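Long-range contacts in erythromycin C-12 hydroxylase (Saccharopolyspora erythraea, PDB 2JJO), which hydroxylates the macrolactone ring of erythromycin D at C-12 to give erythromycin C, using heme b, molecular oxygen and NADPH: residues 68-73 against 292-297; 73-78 against 307-312; 100-105 against 210-215; 112-117 against 356-361. The protein carries 1 engineered substitution. One frame throughout, in Å; residues are numbered along the deposited sequence.

Contacts 1 and 2 are neighbours, with centres about 7 Å apart. They share Pro-73 and reach the same mixed beta sheet, where strands 290-295 and 311-315 lie side by side. Thr-295 OG1 of contact 1 is hydrogen-bonded to Pro-307 O of contact 2. This pair borders the substrate end of the active site: Gln-292 holds erythromycin D and Arg-293 holds the heme. Contacts 3 and 4 lie in the helical part, with centres about 16 Å apart and no touch between them. Val-102 of contact 3 comes about 6 Å from the heme at the nearest atoms. In contact 4, segment 356-361 packs against the heme itself. Contacts 2 and 4 are farthest apart, about 37 Å between centres.

Contact 1. Residues 68-73 against 292-297. With EY5 (Erythromycin D), chain C.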
# COMPACT_ATOMS: atom_id res chain seq x y z
N THR A 68 -11.43 18.90 9.04
CA THR A 68 -10.22 19.47 9.65
C THR A 68 -8.93 19.00 8.99
O THR A 68 -8.02 19.78 8.76
CB THR A 68 -10.16 19.05 11.11
OG1 THR A 68 -11.37 19.46 11.73
CG2 THR A 68 -8.96 19.66 11.83
N PHE A 69 -8.83 17.70 8.71
CA PHE A 69 -7.60 17.11 8.19
C PHE A 69 -7.82 16.68 6.75
O PHE A 69 -8.23 15.54 6.48
CB PHE A 69 -7.14 15.97 9.09
CG PHE A 69 -7.02 16.36 10.53
CD1 PHE A 69 -8.05 16.05 11.45
CD2 PHE A 69 -5.88 17.03 10.99
CE1 PHE A 69 -7.93 16.41 12.81
CE2 PHE A 69 -5.74 17.39 12.35
CZ PHE A 69 -6.78 17.09 13.25
N SER A 70 -7.60 17.63 5.85
CA SER A 70 -7.68 17.42 4.41
C SER A 70 -6.60 16.42 3.90
O SER A 70 -5.48 16.36 4.42
CB SER A 70 -7.54 18.77 3.70
OG SER A 70 -7.44 18.60 2.29
N SER A 71 -6.97 15.64 2.89
CA SER A 71 -6.01 14.77 2.20
C SER A 71 -5.22 15.51 1.10
O SER A 71 -4.33 14.92 0.49
CB SER A 71 -6.74 13.57 1.60
OG SER A 71 -7.21 12.73 2.65
N ASP A 72 -5.56 16.76 0.83
CA ASP A 72 -4.87 17.58 -0.18
C ASP A 72 -3.60 18.24 0.39
O ASP A 72 -3.69 19.12 1.24
CB ASP A 72 -5.83 18.64 -0.69
CG ASP A 72 -5.26 19.45 -1.85
OD1 ASP A 72 -5.96 20.37 -2.29
OD2 ASP A 72 -4.13 19.17 -2.29
N PRO A 73 -2.40 17.80 -0.07
CA PRO A 73 -1.16 18.37 0.52
C PRO A 73 -0.88 19.76 0.01
O PRO A 73 -0.07 20.48 0.61
CB PRO A 73 -0.05 17.40 0.04
CG PRO A 73 -0.63 16.78 -1.22
CD PRO A 73 -2.12 16.75 -1.07
N GLN A 292 -0.16 11.31 5.07
CA GLN A 292 -0.18 12.73 5.40
C GLN A 292 -1.55 13.32 5.23
O GLN A 292 -2.33 12.82 4.43
CB GLN A 292 0.88 13.51 4.63
CG GLN A 292 2.31 13.21 5.05
CD GLN A 292 2.84 11.99 4.30
OE1 GLN A 292 2.91 11.99 3.06
NE2 GLN A 292 3.20 10.93 5.04
N ARG A 293 -1.85 14.32 6.05
CA ARG A 293 -3.03 15.17 5.94
C ARG A 293 -2.57 16.65 6.04
O ARG A 293 -1.37 16.93 6.31
CB ARG A 293 -4.06 14.85 7.07
CG ARG A 293 -4.68 13.42 7.03
CD ARG A 293 -5.35 13.13 5.69
NE ARG A 293 -6.13 11.89 5.61
CZ ARG A 293 -5.71 10.79 4.98
NH1 ARG A 293 -4.50 10.74 4.37
NH2 ARG A 293 -6.52 9.74 4.93
N THR A 294 -3.50 17.58 5.86
CA THR A 294 -3.21 19.00 6.09
C THR A 294 -4.34 19.67 6.87
O THR A 294 -5.52 19.41 6.61
CB THR A 294 -2.94 19.78 4.79
OG1 THR A 294 -4.08 19.68 3.93
CG2 THR A 294 -1.66 19.23 4.08
N THR A 295 -3.99 20.48 7.87
CA THR A 295 -5.03 21.08 8.68
C THR A 295 -5.67 22.23 7.90
O THR A 295 -4.97 23.03 7.27
CB THR A 295 -4.53 21.56 10.06
OG1 THR A 295 -3.48 22.50 9.87
CG2 THR A 295 -4.00 20.36 10.90
N THR A 296 -7.00 22.31 7.95
CA THR A 296 -7.72 23.37 7.28
C THR A 296 -8.05 24.56 8.20
O THR A 296 -8.53 25.60 7.74
CB THR A 296 -9.06 22.85 6.72
OG1 THR A 296 -9.82 22.33 7.81
CG2 THR A 296 -8.83 21.72 5.67
N LYS A 297 -7.78 24.39 9.50
CA LYS A 297 -8.10 25.35 10.54
C LYS A 297 -7.31 25.00 11.78
O LYS A 297 -6.80 23.87 11.90
CB LYS A 297 -9.60 25.33 10.87
CG LYS A 297 -10.12 23.98 11.39
CD LYS A 297 -11.63 24.06 11.69
CE LYS A 297 -12.03 23.02 12.76
NZ LYS A 297 -13.47 23.15 13.25
O1 EY5 C . -0.34 5.71 -4.99
C1 EY5 C . -0.91 6.73 -4.58
O2 EY5 C . -2.03 6.63 -3.70
C13 EY5 C . -2.55 5.33 -3.40
C36 EY5 C . -4.08 5.42 -3.42
C37 EY5 C . -4.58 6.05 -4.68
C12 EY5 C . -2.01 4.93 -2.04
C35 EY5 C . -2.00 6.12 -1.08
C11 EY5 C . -0.61 4.30 -2.16
O12 EY5 C . -0.61 3.07 -2.92
C10 EY5 C . 0.05 4.02 -0.80
C34 EY5 C . -0.76 2.96 -0.02
C2 EY5 C . -0.58 8.18 -4.91
C30 EY5 C . -0.87 8.40 -6.39
C3 EY5 C . 0.82 8.60 -4.47
O3 EY5 C . 0.88 10.04 -4.61
C14 EY5 C . 2.06 10.61 -5.13
O4 EY5 C . 2.63 11.42 -4.10
C18 EY5 C . 1.89 12.56 -3.69
C21 EY5 C . 2.67 13.26 -2.57
C17 EY5 C . 1.75 13.46 -4.90
O6 EY5 C . 1.01 14.64 -4.54
C16 EY5 C . 1.10 12.78 -6.12
C19 EY5 C . 1.22 13.72 -7.33
O5 EY5 C . -0.30 12.61 -5.90
C15 EY5 C . 1.76 11.42 -6.41
C4 EY5 C . 1.16 8.14 -3.03
C31 EY5 C . 0.55 9.07 -1.96
C5 EY5 C . 2.68 7.92 -2.87
C6 EY5 C . 3.15 6.47 -3.14
C32 EY5 C . 4.66 6.44 -3.33
O10 EY5 C . 2.59 6.00 -4.39
C7 EY5 C . 2.74 5.63 -1.90
C8 EY5 C . 2.39 4.16 -2.12
C33 EY5 C . 3.67 3.31 -2.24
C9 EY5 C . 1.51 3.62 -1.01
O11 EY5 C . 1.97 2.77 -0.28
O7 EY5 C . 3.14 8.23 -1.56
C22 EY5 C . 3.87 9.45 -1.47
O9 EY5 C . 5.09 9.41 -2.22
C26 EY5 C . 5.80 10.65 -2.16
C27 EY5 C . 6.99 10.54 -3.08
C25 EY5 C . 6.20 10.99 -0.72
C24 EY5 C . 4.97 10.93 0.21
N1 EY5 C . 5.22 11.16 1.67
C29 EY5 C . 5.72 12.53 1.88
C28 EY5 C . 6.12 10.20 2.34
C23 EY5 C . 4.23 9.62 0.01
O8 EY5 C . 3.03 9.61 0.79
O HOH W 1 -8.09 12.87 7.70
O HOH W 2 -2.60 13.45 1.75
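Thr-294 and Ser-70 pair on neighbouring strands at the border of the mixed beta sheet of the cytochrome P450 fold. Strand 69-70 is an outermost strand and runs antiparallel to strand 290-295. Thr-294 is held by backbone and side chain together. Its N donates to Ser-70 O at 2.7 Å, and its O accepts from Ser-70 N at 2.8 Å. The hydroxyl of Thr-294 sits between its own backbone N and carbonyl carbon (chi1 59°). From there OG1 donates to Asp-72 O at 2.8 Å, while CG2 packs against Pro-73. Thr-68 takes part through its carbonyl: Thr-296 N donates to Thr-68 O at 2.8 Å. Thr-68 OG1 is hydrogen-bonded to Asp-65.

Arg-293 lays CB against Phe-69 CB, then bends at chi2 (-56°). This brings its NH1 back to donate to Gln-292 O at 3.0 Å. NH2 bonds to a heme propionate. Ser-71 OG lies over one face of the guanidinium. One residue earlier on the strand, Gln-292 OE1 accepts from N1 of erythromycin D at 2.8 Å. Water 1 lies in the guanidinium plane, at its edge, accepting from Arg-293 NE at 3.0 Å and donating to Phe-69 O at 2.9 Å.

Contact 2. Residues 73-78 against 307-312; sequences PTRVIE and PADVMV
Val-76 and Asp-309 meet where a short 3-10 turn, residues 74-76, rests against the loop entering strand 311-315. The packed part is centred on Val-76. Its CG1 methyl presses on the backbone of the loop, 3.3 Å from Asp-309 O, and also touches the carbonyl carbon of Val-310. The other methyl, CG2, faces Met-311 CB at 4.2 Å, and the two side chains cross at about a right angle. Met-311 runs out straight as far as SD and bends at chi3 (-89°). The bend brings its CE to 3.9 Å from Pro-73 CB. Pro-73 and Met-311 are both buried.

The solvent side is quite different. Arg-75 and Asp-309 are exposed and meet through one salt bridge. Arg-75 NH1 donates to Asp-309 OD1 at 2.9 Å, with an N-H...O angle of 165°. The oxygen lies at the guanidinium edge, close to its plane. Guanidinium and carboxylate are nearly coplanar, 9° apart. The same Asp-309 OD1 is 3.2 Å from Arg-75 CD, where the arginine chain crosses the aspartate. Arg-75 also touches Thr-296.

The buried end leads to the substrate: Pro-73 touches Glu-89, and the Pro-73 side chain is about 4 Å from erythromycin D at the nearest atoms. The arrangement is that of the start of the P450 B-C loop, which leaves the beta sheet here and goes on to line the substrate pocket.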
# COMPACT_ATOMS: atom_id res chain seq x y z
N PRO A 73 -2.40 17.80 -0.07
CA PRO A 73 -1.16 18.37 0.52
C PRO A 73 -0.88 19.76 0.01
O PRO A 73 -0.07 20.48 0.61
CB PRO A 73 -0.05 17.40 0.04
CG PRO A 73 -0.63 16.78 -1.22
CD PRO A 73 -2.12 16.75 -1.07
N THR A 74 -1.55 20.15 -1.06
CA THR A 74 -1.08 21.29 -1.83
C THR A 74 -1.32 22.58 -1.05
O THR A 74 -0.57 23.51 -1.19
CB THR A 74 -1.62 21.33 -3.29
OG1 THR A 74 -3.03 21.15 -3.28
CG2 THR A 74 -0.95 20.20 -4.20
N ARG A 75 -2.30 22.56 -0.16
CA ARG A 75 -2.55 23.64 0.80
C ARG A 75 -1.29 24.17 1.50
O ARG A 75 -1.21 25.36 1.79
CB ARG A 75 -3.57 23.14 1.86
CG ARG A 75 -3.78 24.05 3.07
CD ARG A 75 -4.83 23.53 4.04
NE ARG A 75 -6.17 23.51 3.44
CZ ARG A 75 -7.09 24.46 3.61
NH1 ARG A 75 -6.86 25.55 4.35
NH2 ARG A 75 -8.26 24.32 3.01
N VAL A 76 -0.32 23.29 1.79
CA VAL A 76 0.86 23.67 2.55
C VAL A 76 2.13 23.62 1.72
O VAL A 76 3.23 23.74 2.26
CB VAL A 76 1.07 22.74 3.78
CG1 VAL A 76 -0.22 22.59 4.54
CG2 VAL A 76 1.62 21.38 3.34
N ILE A 77 1.99 23.42 0.41
CA ILE A 77 3.13 23.42 -0.48
C ILE A 77 3.13 24.74 -1.25
O ILE A 77 2.30 24.97 -2.15
CB ILE A 77 3.15 22.17 -1.43
CG1 ILE A 77 3.18 20.85 -0.62
CG2 ILE A 77 4.33 22.26 -2.39
CD1 ILE A 77 2.93 19.54 -1.40
N GLU A 78 4.07 25.61 -0.89
CA GLU A 78 4.16 26.96 -1.47
C GLU A 78 4.08 26.97 -2.98
O GLU A 78 4.94 26.39 -3.67
CB GLU A 78 5.44 27.68 -1.02
CG GLU A 78 5.73 29.03 -1.74
CD GLU A 78 4.78 30.18 -1.34
OE1 GLU A 78 4.23 30.15 -0.20
OE2 GLU A 78 4.61 31.14 -2.16
N PRO A 307 -1.58 24.47 14.52
CA PRO A 307 -2.14 25.56 13.74
C PRO A 307 -2.81 25.14 12.44
O PRO A 307 -2.64 24.02 11.95
CB PRO A 307 -0.93 26.44 13.42
CG PRO A 307 0.21 25.50 13.43
CD PRO A 307 -0.11 24.47 14.49
N ALA A 308 -3.53 26.10 11.85
CA ALA A 308 -4.02 25.99 10.48
C ALA A 308 -2.90 25.83 9.43
O ALA A 308 -1.77 26.28 9.60
CB ALA A 308 -4.88 27.22 10.15
N ASP A 309 -3.23 25.15 8.34
CA ASP A 309 -2.38 25.08 7.15
C ASP A 309 -1.03 24.43 7.42
O ASP A 309 -0.01 24.89 6.95
CB ASP A 309 -2.22 26.48 6.48
CG ASP A 309 -3.55 27.08 6.10
OD1 ASP A 309 -4.37 26.35 5.50
OD2 ASP A 309 -3.83 28.25 6.46
N VAL A 310 -1.02 23.35 8.19
CA VAL A 310 0.25 22.58 8.29
C VAL A 310 0.02 21.14 7.92
O VAL A 310 -1.12 20.68 7.87
CB VAL A 310 0.91 22.67 9.70
CG1 VAL A 310 1.34 24.08 9.98
CG2 VAL A 310 -0.05 22.18 10.80
N MET A 311 1.11 20.43 7.67
CA MET A 311 1.06 19.02 7.37
C MET A 311 1.10 18.19 8.65
O MET A 311 1.85 18.47 9.57
CB MET A 311 2.22 18.64 6.43
CG MET A 311 2.15 17.17 5.96
SD MET A 311 3.31 16.83 4.62
CE MET A 311 2.37 17.22 3.15
N VAL A 312 0.26 17.17 8.68
CA VAL A 312 0.16 16.19 9.73
C VAL A 312 0.52 14.80 9.15
O VAL A 312 0.03 14.42 8.06
CB VAL A 312 -1.28 16.18 10.26
CG1 VAL A 312 -1.52 15.03 11.25
CG2 VAL A 312 -1.64 17.56 10.84

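Contact 3. Residues 100-105 against 210-215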
# COMPACT_ATOMS: atom_id res chain seq x y z
N LYS A 100 -17.09 6.91 -6.70
CA LYS A 100 -18.26 6.19 -7.27
C LYS A 100 -17.99 5.68 -8.69
O LYS A 100 -18.49 4.61 -9.10
CB LYS A 100 -19.50 7.08 -7.22
CG LYS A 100 -20.74 6.46 -7.89
CD LYS A 100 -21.91 7.42 -7.89
CE LYS A 100 -23.23 6.64 -7.96
NZ LYS A 100 -24.41 7.51 -7.59
N VAL A 101 -17.14 6.40 -9.42
CA VAL A 101 -16.75 5.99 -10.79
C VAL A 101 -16.22 4.57 -10.85
O VAL A 101 -16.56 3.83 -11.80
CB VAL A 101 -15.66 6.92 -11.41
CG1 VAL A 101 -15.18 6.38 -12.77
CG2 VAL A 101 -16.18 8.36 -11.56
N VAL A 102 -15.41 4.19 -9.85
CA VAL A 102 -14.70 2.91 -9.86
C VAL A 102 -15.13 1.91 -8.76
O VAL A 102 -14.68 0.75 -8.75
CB VAL A 102 -13.15 3.13 -9.77
CG1 VAL A 102 -12.64 3.88 -10.99
CG2 VAL A 102 -12.80 3.89 -8.50
N SER A 103 -15.99 2.34 -7.85
CA SER A 103 -16.28 1.56 -6.68
C SER A 103 -16.86 0.18 -7.03
O SER A 103 -16.55 -0.81 -6.37
CB SER A 103 -17.18 2.34 -5.69
OG SER A 103 -18.44 2.58 -6.24
N SER A 104 -17.68 0.09 -8.08
CA SER A 104 -18.28 -1.20 -8.39
C SER A 104 -17.27 -2.21 -8.93
O SER A 104 -17.52 -3.41 -8.90
CB SER A 104 -19.43 -1.07 -9.37
OG SER A 104 -18.90 -0.80 -10.64
N ALA A 105 -16.14 -1.73 -9.43
CA ALA A 105 -15.07 -2.60 -9.93
C ALA A 105 -14.44 -3.37 -8.79
O ALA A 105 -13.74 -4.37 -9.00
CB ALA A 105 -14.00 -1.77 -10.66
N ASP A 210 -14.05 -3.85 -21.25
CA ASP A 210 -14.65 -4.09 -19.93
C ASP A 210 -13.84 -3.38 -18.82
O ASP A 210 -14.32 -3.18 -17.69
CB ASP A 210 -14.73 -5.60 -19.61
CG ASP A 210 -15.82 -6.36 -20.39
OD1 ASP A 210 -16.81 -5.76 -20.87
OD2 ASP A 210 -15.71 -7.61 -20.48
N ASP A 211 -12.62 -3.00 -19.15
CA ASP A 211 -11.61 -2.57 -18.18
C ASP A 211 -11.84 -1.24 -17.46
O ASP A 211 -12.67 -0.40 -17.85
CB ASP A 211 -10.30 -2.45 -18.93
CG ASP A 211 -10.35 -1.33 -19.97
OD1 ASP A 211 -9.81 -0.26 -19.68
OD2 ASP A 211 -10.99 -1.51 -21.03
N LEU A 212 -11.03 -1.02 -16.43
CA LEU A 212 -11.20 0.13 -15.53
C LEU A 212 -10.92 1.47 -16.21
O LEU A 212 -11.57 2.48 -15.90
CB LEU A 212 -10.35 -0.04 -14.28
CG LEU A 212 -10.83 0.64 -13.00
CD1 LEU A 212 -12.36 0.52 -12.75
CD2 LEU A 212 -10.01 0.11 -11.81
N ILE A 213 -9.97 1.48 -17.13
CA ILE A 213 -9.67 2.74 -17.81
C ILE A 213 -10.89 3.15 -18.63
O ILE A 213 -11.29 4.31 -18.58
CB ILE A 213 -8.36 2.73 -18.64
CG1 ILE A 213 -7.15 2.58 -17.68
CG2 ILE A 213 -8.23 4.04 -19.48
CD1 ILE A 213 -5.80 2.44 -18.39
N SER A 214 -11.48 2.17 -19.34
CA SER A 214 -12.68 2.41 -20.18
C SER A 214 -13.79 2.97 -19.31
O SER A 214 -14.46 3.95 -19.67
CB SER A 214 -13.17 1.12 -20.88
OG SER A 214 -12.23 0.66 -21.86
N ARG A 215 -13.98 2.35 -18.15
CA ARG A 215 -15.01 2.77 -17.23
C ARG A 215 -14.76 4.22 -16.77
O ARG A 215 -15.67 5.05 -16.74
CB ARG A 215 -15.06 1.79 -16.07
CG ARG A 215 -16.07 2.12 -15.01
CD ARG A 215 -16.74 0.83 -14.58
NE ARG A 215 -16.33 0.40 -13.24
CZ ARG A 215 -16.92 0.83 -12.12
NH1 ARG A 215 -17.95 1.67 -12.16
NH2 ARG A 215 -16.49 0.41 -10.96
O HOH W 3 -19.19 2.19 -9.43
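Leu-212 reaches across to Ala-105 and Val-102 with a single methyl. Its CD1 lies 3.5 Å from Ala-105 CB and 3.8 Å from Val-102 CG1. The leucine has CG roughly opposite the backbone N, but chi1 is pulled to -153°. Val-102 meets it at about a right angle, turning CG1 to the side of its own backbone N (chi1 -63°).

These residues join the end of the P450 C helix, residues 94-103, and the 3-10 turn after it to the short H helix, residues 212-218. The C helix also carries His-95 and Arg-99, which bind the heme. Asp-211 is the N-cap of the H helix. Its OD1 accepts from Ser-214 N at 3.0 Å, from above the carboxylate plane, and also pairs with Arg-204. Asp-211 OD2 accepts a hydrogen bond from Ser-214 OG at 2.6 Å.

Arg-215 has the most surface buried here, but its modelled conformation is doubtful. The chain is bent twice, and chi2 (138°) is far from a staggered value. The guanidinium is thrust between Val-101 O on one face and Ser-104 OG on the other. Its NH2 is placed 2.7 Å from Ala-105 N, although both are donors. Water 3 is more clearly held on the other segment, where it accepts from Ser-104 N at 2.9 Å.

Contact 4. Residues 112-117 against 356-361; sequences SDLEPR and APLARL. With HEM (protoporphyrin IX containing Fe), chain B.
A type I beta turn from Ser-112 to Glu-115 leads into helix 115-127 and faces the start of helix 356-374, with Glu-115 CA 7.2 Å from Leu-361 CA. The contact is small and mostly apolar. Leu-361 points at the turn and has the most surface buried. Its CG stands opposite the backbone N (chi1 175°), which carries the branch toward Glu-115, where both methyls touch it. Leu-361 CD2 lies over the backbone, 3.9 Å from Glu-115 N. CD1 sits beside the glutamate side chain, 4.0 Å from Glu-115 CB. The two side chains cross at about a right angle. The carboxylate of Glu-115 extends past the leucine to two arginines: OE1 pairs with Arg-364 and OE2 with Arg-119.

Helices 115-127 and 356-374 are the D and L helices of the P450 fold, parts of its conserved helical core. The L helix follows Cys-353, the axial ligand of the heme iron. Leu-114 and Leu-358 meet methyl to methyl, with Leu-114 CD1 3.9 Å from Leu-358 CD1. Ile-111 and Ile-118 also pack on Leu-358 and on Leu-361.

Leu-358 has a methyl for each neighbour. While CD1 meets Leu-114, CD2 of Leu-358 lies 4.1 Å from the heme methyl CMC. One residue on, Ala-359 CB is 3.5 Å from CAB of a heme vinyl group. Water 4 is modelled 2.6 Å from the heme FE.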
# COMPACT_ATOMS: atom_id res chain seq x y z
N SER A 112 -14.14 -11.49 -6.34
CA SER A 112 -13.99 -12.93 -6.12
C SER A 112 -13.90 -13.68 -7.44
O SER A 112 -13.32 -14.77 -7.50
CB SER A 112 -15.08 -13.50 -5.21
OG SER A 112 -16.31 -13.51 -5.89
N ASP A 113 -14.40 -13.07 -8.51
CA ASP A 113 -14.35 -13.70 -9.82
C ASP A 113 -12.93 -13.79 -10.33
O ASP A 113 -12.64 -14.56 -11.26
CB ASP A 113 -15.21 -12.94 -10.82
CG ASP A 113 -16.69 -13.16 -10.62
OD1 ASP A 113 -17.09 -14.09 -9.87
OD2 ASP A 113 -17.47 -12.41 -11.23
N LEU A 114 -12.04 -12.99 -9.73
CA LEU A 114 -10.62 -12.93 -10.15
C LEU A 114 -9.76 -14.04 -9.53
O LEU A 114 -8.62 -14.24 -9.94
CB LEU A 114 -10.03 -11.52 -9.92
CG LEU A 114 -10.50 -10.25 -10.70
CD1 LEU A 114 -9.84 -8.96 -10.09
CD2 LEU A 114 -10.23 -10.31 -12.21
N GLU A 115 -10.30 -14.80 -8.57
CA GLU A 115 -9.53 -15.85 -7.92
C GLU A 115 -8.91 -16.88 -8.87
O GLU A 115 -7.74 -17.20 -8.72
CB GLU A 115 -10.33 -16.54 -6.79
CG GLU A 115 -9.61 -17.78 -6.19
CD GLU A 115 -10.29 -18.29 -4.94
OE1 GLU A 115 -11.27 -17.66 -4.47
OE2 GLU A 115 -9.89 -19.34 -4.44
N PRO A 116 -9.68 -17.41 -9.85
CA PRO A 116 -9.05 -18.39 -10.74
C PRO A 116 -7.88 -17.80 -11.50
O PRO A 116 -6.83 -18.43 -11.58
CB PRO A 116 -10.21 -18.80 -11.69
CG PRO A 116 -11.46 -18.56 -10.85
CD PRO A 116 -11.10 -17.23 -10.19
N ARG A 117 -8.03 -16.59 -12.04
CA ARG A 117 -6.95 -15.95 -12.79
C ARG A 117 -5.72 -15.73 -11.88
O ARG A 117 -4.59 -16.06 -12.24
CB ARG A 117 -7.43 -14.62 -13.39
CG ARG A 117 -6.31 -13.82 -14.07
CD ARG A 117 -5.64 -14.64 -15.17
NE ARG A 117 -4.62 -13.85 -15.84
CZ ARG A 117 -3.61 -14.39 -16.54
NH1 ARG A 117 -3.50 -15.71 -16.66
NH2 ARG A 117 -2.71 -13.60 -17.09
N ALA A 356 -8.83 -3.16 -1.05
CA ALA A 356 -8.65 -4.08 0.07
C ALA A 356 -9.07 -5.54 -0.18
O ALA A 356 -8.31 -6.46 0.12
CB ALA A 356 -9.30 -3.52 1.39
N PRO A 357 -10.28 -5.76 -0.71
CA PRO A 357 -10.59 -7.17 -1.01
C PRO A 357 -9.61 -7.81 -2.01
O PRO A 357 -9.31 -8.96 -1.88
CB PRO A 357 -12.04 -7.13 -1.56
CG PRO A 357 -12.31 -5.71 -1.88
CD PRO A 357 -11.42 -4.86 -0.99
N LEU A 358 -9.18 -7.05 -3.03
CA LEU A 358 -8.25 -7.53 -4.04
C LEU A 358 -6.85 -7.85 -3.44
O LEU A 358 -6.29 -8.93 -3.67
CB LEU A 358 -8.15 -6.52 -5.21
CG LEU A 358 -7.20 -6.94 -6.34
CD1 LEU A 358 -7.63 -8.29 -6.95
CD2 LEU A 358 -7.10 -5.85 -7.39
N ALA A 359 -6.31 -6.93 -2.64
CA ALA A 359 -5.06 -7.20 -1.90
C ALA A 359 -5.20 -8.43 -1.01
O ALA A 359 -4.27 -9.26 -0.94
CB ALA A 359 -4.67 -5.99 -1.06
N ARG A 360 -6.33 -8.56 -0.32
CA ARG A 360 -6.50 -9.71 0.59
C ARG A 360 -6.58 -11.00 -0.20
O ARG A 360 -6.04 -12.02 0.21
CB ARG A 360 -7.75 -9.58 1.47
CG ARG A 360 -7.63 -8.48 2.51
CD ARG A 360 -8.98 -8.17 3.18
NE ARG A 360 -8.77 -7.42 4.42
CZ ARG A 360 -9.51 -6.39 4.84
NH1 ARG A 360 -10.57 -5.97 4.14
NH2 ARG A 360 -9.20 -5.80 6.00
N LEU A 361 -7.28 -10.96 -1.33
CA LEU A 361 -7.38 -12.17 -2.16
C LEU A 361 -6.02 -12.57 -2.78
O LEU A 361 -5.64 -13.74 -2.74
CB LEU A 361 -8.46 -11.97 -3.26
CG LEU A 361 -8.61 -13.12 -4.30
CD1 LEU A 361 -9.04 -14.46 -3.61
CD2 LEU A 361 -9.63 -12.67 -5.36
CHA HEM B . -6.06 3.76 -0.67
CHB HEM B . -3.12 0.59 1.50
CHC HEM B . -3.77 -2.46 -2.23
CHD HEM B . -6.43 0.85 -4.55
C1A HEM B . -5.25 3.14 0.24
C2A HEM B . -4.96 3.67 1.56
C3A HEM B . -4.15 2.80 2.16
C4A HEM B . -3.91 1.69 1.25
CMA HEM B . -3.53 2.91 3.59
CAA HEM B . -5.53 5.00 2.13
CBA HEM B . -4.59 6.21 1.89
CGA HEM B . -5.03 7.46 2.65
O1A HEM B . -5.93 7.35 3.55
O2A HEM B . -4.44 8.59 2.38
C1B HEM B . -3.05 -0.54 0.67
C2B HEM B . -2.33 -1.73 0.98
C3B HEM B . -2.50 -2.59 -0.04
C4B HEM B . -3.37 -1.95 -1.03
CMB HEM B . -1.50 -1.93 2.28
CAB HEM B . -1.88 -4.01 -0.16
CBB HEM B . -1.68 -4.80 0.92
C1C HEM B . -4.53 -1.82 -3.19
C2C HEM B . -4.89 -2.39 -4.49
C3C HEM B . -5.65 -1.47 -5.13
C4C HEM B . -5.75 -0.29 -4.27
CMC HEM B . -4.50 -3.82 -4.96
CAC HEM B . -6.26 -1.60 -6.53
CBC HEM B . -6.06 -0.63 -7.43
C1D HEM B . -6.57 1.95 -3.74
C2D HEM B . -7.24 3.18 -4.11
C3D HEM B . -7.13 4.05 -2.88
C4D HEM B . -6.38 3.30 -1.92
CMD HEM B . -7.95 3.52 -5.44
CAD HEM B . -7.64 5.49 -2.68
CBD HEM B . -9.00 5.36 -2.04
CGD HEM B . -9.60 6.74 -1.82
O1D HEM B . -8.83 7.72 -1.64
O2D HEM B . -10.85 6.86 -1.82
NA HEM B . -4.61 1.94 0.08
NB HEM B . -3.67 -0.69 -0.58
NC HEM B . -5.06 -0.54 -3.10
ND HEM B . -6.07 2.06 -2.46
FE HEM B . -5.02 0.64 -1.42
O HOH W 4 -2.60 1.02 -2.30